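Long-range contact in bacterioferritin (Mycobacterium tuberculosis, PDB 3UOI), which probably oxidises iron(II) with dioxygen at a diiron ferroxidase centre and stores the iron(III) mineral inside a heme-containing shell of 24 subunits: residues Gln16-Tyr27 with Ile95-Leu103. Numbering follows the deposited sequence.
With HEM (protoporphyrin IX containing Fe), chain B.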
loop_
_atom_site.group_PDB
_atom_site.type_symbol
_atom_site.label_atom_id
_atom_site.label_comp_id
_atom_site.label_asym_id
_atom_site.label_seq_id
_atom_site.Cartn_x
_atom_site.Cartn_y
_atom_site.Cartn_z
ATOM N N GLN A 16 28.062 -37.319 29.384
ATOM C CA GLN A 16 26.793 -36.934 28.806
ATOM C C GLN A 16 26.993 -36.490 27.392
ATOM O O GLN A 16 26.190 -36.762 26.553
ATOM C CB GLN A 16 26.026 -35.964 29.669
ATOM C CG GLN A 16 24.671 -35.599 29.177
ATOM C CD GLN A 16 23.696 -36.752 29.077
ATOM O OE1 GLN A 16 23.794 -37.741 29.758
ATOM N NE2 GLN A 16 22.775 -36.615 28.183
ATOM N N LEU A 17 28.091 -35.807 27.155
ATOM C CA LEU A 17 28.413 -35.355 25.837
ATOM C C LEU A 17 28.577 -36.556 24.923
ATOM O O LEU A 17 28.048 -36.574 23.871
ATOM C CB LEU A 17 29.696 -34.537 25.854
ATOM C CG LEU A 17 30.304 -34.232 24.490
ATOM C CD1 LEU A 17 29.285 -33.614 23.557
ATOM C CD2 LEU A 17 31.476 -33.360 24.579
ATOM N N THR A 18 29.293 -37.565 25.373
ATOM C CA THR A 18 29.524 -38.763 24.598
ATOM C C THR A 18 28.129 -39.397 24.268
ATOM O O THR A 18 27.846 -39.804 23.169
ATOM C CB THR A 18 30.487 -39.747 25.328
ATOM O OG1 THR A 18 31.838 -39.350 25.156
ATOM C CG2 THR A 18 30.327 -41.166 24.871
ATOM N N SER A 19 27.266 -39.391 25.257
ATOM C CA SER A 19 25.943 -39.902 25.092
ATOM C C SER A 19 25.171 -39.139 23.977
ATOM O O SER A 19 24.544 -39.741 23.168
ATOM C CB SER A 19 25.200 -39.759 26.416
ATOM O OG SER A 19 23.976 -40.360 26.384
ATOM N N GLU A 20 25.270 -37.814 23.997
ATOM C CA GLU A 20 24.598 -36.979 23.013
ATOM C C GLU A 20 25.115 -37.270 21.611
ATOM O O GLU A 20 24.341 -37.312 20.654
ATOM C CB GLU A 20 24.789 -35.498 23.347
ATOM C CG GLU A 20 24.221 -35.089 24.697
ATOM C CD GLU A 20 22.727 -35.326 24.796
ATOM O OE1 GLU A 20 22.144 -35.026 25.859
ATOM O OE2 GLU A 20 22.134 -35.812 23.810
ATOM N N LEU A 21 26.424 -37.470 21.487
ATOM C CA LEU A 21 26.996 -37.747 20.212
ATOM C C LEU A 21 26.464 -39.080 19.680
ATOM O O LEU A 21 26.165 -39.199 18.540
ATOM C CB LEU A 21 28.491 -37.726 20.314
ATOM C CG LEU A 21 29.032 -36.384 20.710
ATOM C CD1 LEU A 21 30.443 -36.520 20.727
ATOM C CD2 LEU A 21 28.674 -35.418 19.701
ATOM N N THR A 22 26.338 -40.058 20.540
ATOM C CA THR A 22 25.827 -41.350 20.118
ATOM C C THR A 22 24.387 -41.208 19.628
ATOM O O THR A 22 24.015 -41.729 18.622
ATOM C CB THR A 22 25.925 -42.298 21.302
ATOM O OG1 THR A 22 27.091 -41.976 22.038
ATOM C CG2 THR A 22 25.980 -43.711 20.917
ATOM N N ALA A 23 23.614 -40.445 20.376
ATOM C CA ALA A 23 22.220 -40.168 20.060
ATOM C C ALA A 23 22.021 -39.391 18.740
ATOM O O ALA A 23 21.079 -39.622 18.028
ATOM C CB ALA A 23 21.546 -39.502 21.163
ATOM N N ILE A 24 22.914 -38.459 18.463
ATOM C CA ILE A 24 22.799 -37.718 17.253
ATOM C C ILE A 24 22.923 -38.706 16.132
ATOM O O ILE A 24 22.057 -38.794 15.295
ATOM C CB ILE A 24 23.946 -36.725 17.101
ATOM C CG1 ILE A 24 23.743 -35.523 18.008
ATOM C CG2 ILE A 24 24.016 -36.312 15.707
ATOM C CD1 ILE A 24 24.903 -34.760 18.245
ATOM N N ASN A 25 23.957 -39.525 16.190
ATOM C CA ASN A 25 24.109 -40.513 15.159
ATOM C C ASN A 25 22.992 -41.574 15.106
ATOM O O ASN A 25 22.551 -41.953 14.091
ATOM C CB ASN A 25 25.451 -41.178 15.248
ATOM C CG ASN A 25 26.554 -40.257 14.946
ATOM O OD1 ASN A 25 26.403 -39.112 15.093
ATOM N ND2 ASN A 25 27.661 -40.769 14.512
ATOM N N GLN A 26 22.570 -42.047 16.239
ATOM C CA GLN A 26 21.564 -43.058 16.170
ATOM C C GLN A 26 20.303 -42.480 15.627
ATOM O O GLN A 26 19.746 -43.042 14.744
ATOM C CB GLN A 26 21.368 -43.772 17.500
ATOM C CG GLN A 26 20.385 -44.923 17.534
ATOM C CD GLN A 26 20.419 -45.606 18.856
ATOM O OE1 GLN A 26 21.421 -46.115 19.253
ATOM N NE2 GLN A 26 19.313 -45.606 19.545
ATOM N N TYR A 27 19.916 -41.323 16.136
ATOM C CA TYR A 27 18.690 -40.687 15.749
ATOM C C TYR A 27 18.700 -40.286 14.288
ATOM O O TYR A 27 17.755 -40.459 13.596
ATOM C CB TYR A 27 18.317 -39.490 16.655
ATOM C CG TYR A 27 18.030 -39.783 18.141
ATOM C CD1 TYR A 27 17.872 -41.053 18.609
ATOM C CD2 TYR A 27 17.932 -38.782 19.056
ATOM C CE1 TYR A 27 17.645 -41.315 19.951
ATOM C CE2 TYR A 27 17.692 -39.050 20.411
ATOM C CZ TYR A 27 17.564 -40.324 20.856
ATOM O OH TYR A 27 17.330 -40.625 22.200
ATOM N N ILE A 95 18.745 -45.625 24.971
ATOM C CA ILE A 95 19.668 -44.533 25.187
ATOM C C ILE A 95 19.134 -43.360 26.055
ATOM O O ILE A 95 19.800 -42.837 26.886
ATOM C CB ILE A 95 20.250 -44.040 23.837
ATOM C CG1 ILE A 95 21.303 -42.981 24.071
ATOM C CG2 ILE A 95 19.204 -43.522 22.956
ATOM C CD1 ILE A 95 22.424 -43.087 23.177
ATOM N N GLU A 96 17.906 -42.969 25.855
ATOM C CA GLU A 96 17.302 -41.988 26.713
ATOM C C GLU A 96 17.212 -42.504 28.179
ATOM O O GLU A 96 17.445 -41.763 29.087
ATOM C CB GLU A 96 15.925 -41.606 26.197
ATOM C CG GLU A 96 15.843 -41.209 24.747
ATOM C CD GLU A 96 14.577 -41.719 24.154
ATOM O OE1 GLU A 96 13.675 -42.090 24.940
ATOM O OE2 GLU A 96 14.425 -41.765 22.931
ATOM N N TYR A 97 16.873 -43.770 28.380
ATOM C CA TYR A 97 16.855 -44.348 29.716
ATOM C C TYR A 97 18.248 -44.354 30.321
ATOM O O TYR A 97 18.403 -44.067 31.457
ATOM C CB TYR A 97 16.197 -45.710 29.758
ATOM C CG TYR A 97 14.711 -45.658 29.957
ATOM C CD1 TYR A 97 14.186 -45.097 31.087
ATOM C CD2 TYR A 97 13.850 -46.202 29.064
ATOM C CE1 TYR A 97 12.894 -45.044 31.285
ATOM C CE2 TYR A 97 12.545 -46.136 29.254
ATOM C CZ TYR A 97 12.058 -45.563 30.377
ATOM O OH TYR A 97 10.740 -45.479 30.636
ATOM N N ASP A 98 19.244 -44.640 29.508
ATOM C CA ASP A 98 20.600 -44.572 29.950
ATOM C C ASP A 98 20.896 -43.166 30.402
ATOM O O ASP A 98 21.486 -43.006 31.385
ATOM C CB ASP A 98 21.592 -44.974 28.886
ATOM C CG ASP A 98 21.833 -46.424 28.842
ATOM O OD1 ASP A 98 21.085 -47.124 29.451
ATOM O OD2 ASP A 98 22.743 -46.870 28.167
ATOM N N VAL A 99 20.422 -42.159 29.709
ATOM C CA VAL A 99 20.637 -40.784 30.163
ATOM C C VAL A 99 19.987 -40.496 31.527
ATOM O O VAL A 99 20.571 -39.896 32.370
ATOM C CB VAL A 99 20.173 -39.739 29.121
ATOM C CG1 VAL A 99 20.027 -38.394 29.752
ATOM C CG2 VAL A 99 21.152 -39.650 28.063
ATOM N N LEU A 100 18.774 -40.960 31.712
ATOM C CA LEU A 100 18.126 -40.716 32.954
ATOM C C LEU A 100 18.908 -41.394 34.072
ATOM O O LEU A 100 19.173 -40.808 35.049
ATOM C CB LEU A 100 16.697 -41.162 32.901
ATOM C CG LEU A 100 15.754 -40.414 31.981
ATOM C CD1 LEU A 100 14.401 -41.008 32.139
ATOM C CD2 LEU A 100 15.719 -38.981 32.295
ATOM N N ASN A 101 19.356 -42.605 33.850
ATOM C CA ASN A 101 20.104 -43.314 34.834
ATOM C C ASN A 101 21.386 -42.561 35.223
ATOM O O ASN A 101 21.711 -42.516 36.355
ATOM C CB ASN A 101 20.404 -44.711 34.337
ATOM C CG ASN A 101 19.147 -45.614 34.242
ATOM O OD1 ASN A 101 19.256 -46.734 33.799
ATOM N ND2 ASN A 101 17.998 -45.133 34.641
ATOM N N ARG A 102 22.108 -42.010 34.275
ATOM C CA ARG A 102 23.253 -41.180 34.563
ATOM C C ARG A 102 22.990 -39.782 35.158
ATOM O O ARG A 102 23.659 -39.375 36.017
ATOM C CB ARG A 102 24.213 -41.107 33.346
ATOM C CG ARG A 102 25.210 -39.992 33.424
ATOM C CD ARG A 102 26.092 -39.873 32.203
ATOM N NE ARG A 102 25.332 -39.675 31.002
ATOM C CZ ARG A 102 24.919 -40.643 30.212
ATOM N NH1 ARG A 102 25.214 -41.891 30.465
ATOM N NH2 ARG A 102 24.219 -40.369 29.178
ATOM N N LEU A 103 22.042 -39.059 34.620
ATOM C CA LEU A 103 21.639 -37.740 35.069
ATOM C C LEU A 103 20.936 -37.592 36.441
ATOM O O LEU A 103 21.063 -36.581 37.069
ATOM C CB LEU A 103 20.896 -36.991 33.986
ATOM C CG LEU A 103 21.736 -36.845 32.735
ATOM C CD1 LEU A 103 21.187 -35.842 31.868
ATOM C CD2 LEU A 103 23.133 -36.547 33.071
HETATM C CHA HEM B . 22.496 -28.950 11.858
HETATM C CHB HEM B . 23.513 -33.295 10.062
HETATM C CHC HEM B . 26.627 -33.989 13.686
HETATM C CHD HEM B . 25.810 -29.539 15.391
HETATM C C1A HEM B . 22.603 -29.977 10.945
HETATM C C2A HEM B . 22.158 -30.019 9.572
HETATM C C3A HEM B . 22.442 -31.253 9.107
HETATM C C4A HEM B . 23.060 -32.001 10.140
HETATM C CMA HEM B . 22.205 -31.828 7.703
HETATM C CAA HEM B . 21.483 -28.803 8.873
HETATM C CBA HEM B . 22.511 -27.662 8.846
HETATM C CGA HEM B . 22.646 -26.912 7.526
HETATM O O1A HEM B . 23.728 -26.280 7.229
HETATM O O2A HEM B . 21.653 -26.922 6.748
HETATM C C1B HEM B . 24.412 -33.899 10.925
HETATM C C2B HEM B . 24.838 -35.294 10.885
HETATM C C3B HEM B . 25.711 -35.488 11.866
HETATM C C4B HEM B . 25.843 -34.217 12.577
HETATM C CMB HEM B . 24.416 -36.382 9.862
HETATM C CAB HEM B . 26.392 -36.865 12.119
HETATM C CBB HEM B . 27.002 -37.125 13.269
HETATM C C1C HEM B . 26.714 -32.862 14.493
HETATM C C2C HEM B . 27.470 -32.749 15.737
HETATM C C3C HEM B . 27.251 -31.492 16.179
HETATM C C4C HEM B . 26.309 -30.817 15.294
HETATM C CMC HEM B . 28.359 -33.859 16.369
HETATM C CAC HEM B . 27.828 -30.835 17.433
HETATM C CBC HEM B . 27.138 -29.781 17.880
HETATM C C1D HEM B . 24.783 -29.016 14.643
HETATM C C2D HEM B . 24.100 -27.791 14.956
HETATM C C3D HEM B . 23.084 -27.647 13.839
HETATM C C4D HEM B . 23.264 -28.761 12.996
HETATM C CMD HEM B . 24.392 -26.795 16.128
HETATM C CAD HEM B . 22.087 -26.532 13.597
HETATM C CBD HEM B . 20.935 -26.800 14.552
HETATM C CGD HEM B . 19.875 -25.797 14.200
HETATM O O1D HEM B . 19.714 -25.471 12.982
HETATM O O2D HEM B . 19.211 -25.324 15.140
HETATM N NA HEM B . 23.114 -31.208 11.236
HETATM N NB HEM B . 25.018 -33.264 11.984
HETATM N NC HEM B . 26.046 -31.670 14.296
HETATM N ND HEM B . 24.249 -29.630 13.523
HETATM FE FE HEM B . 24.595 -31.384 12.829
#
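The guanidinium of R102 presents its edge to the side-chain amide of Q16, whose plane is tilted against it. NE and NH2 both donate to the single oxygen Q16 OE1, a side-on grip in which R102 NH2 lies 2.7 Å and R102 NE 2.8 Å from Q16 OE1. The acceptor is nearly in the guanidinium plane, whereas NH2 stands above the amide carbonyl plane, 40° out of it. S19 OG also comes to that edge, 2.8 Å from R102 NH2. At the other end of the contact the ring of Y27 carries A23 CB over one face, 3.9 Å above the plane and toward the rim, while I95 CG2 approaches obliquely; the E96 carboxylate is turned steeply to the ring, and E96 OE2 lies 3.2 Å from Y27 OH.

Between these polar ends I95 enters as a knob: with CG1 anti to the backbone N (chi1 -175°), its chain reaches CD1 in among S19, T22, A23 and Q26, 4.2 Å from A23 CB. V99 CG2 touches Q16 NE2 and S19 OG.

With its oxygen held by R102, Q16 is oriented to donate through NE2 to E20 OE1 (2.9 Å). Q16 is thus a second-shell residue of the predicted iron ligand E20, with R102 one step further out. E96, another predicted ligand, packs on H132 of helix 116-146, and the ring of Y27 also meets that of H132. L21 and I24, on the same helix as Q16 but turned from this contact, line the heme pocket.

Segments 16-27 and 95-103, of helices 7-36 and 85-112, run antiparallel at 169° with their axes 10.7 Å apart, in the four-helix bundle of the ferritin-like fold, and their contact flanks the predicted diiron ferroxidase site.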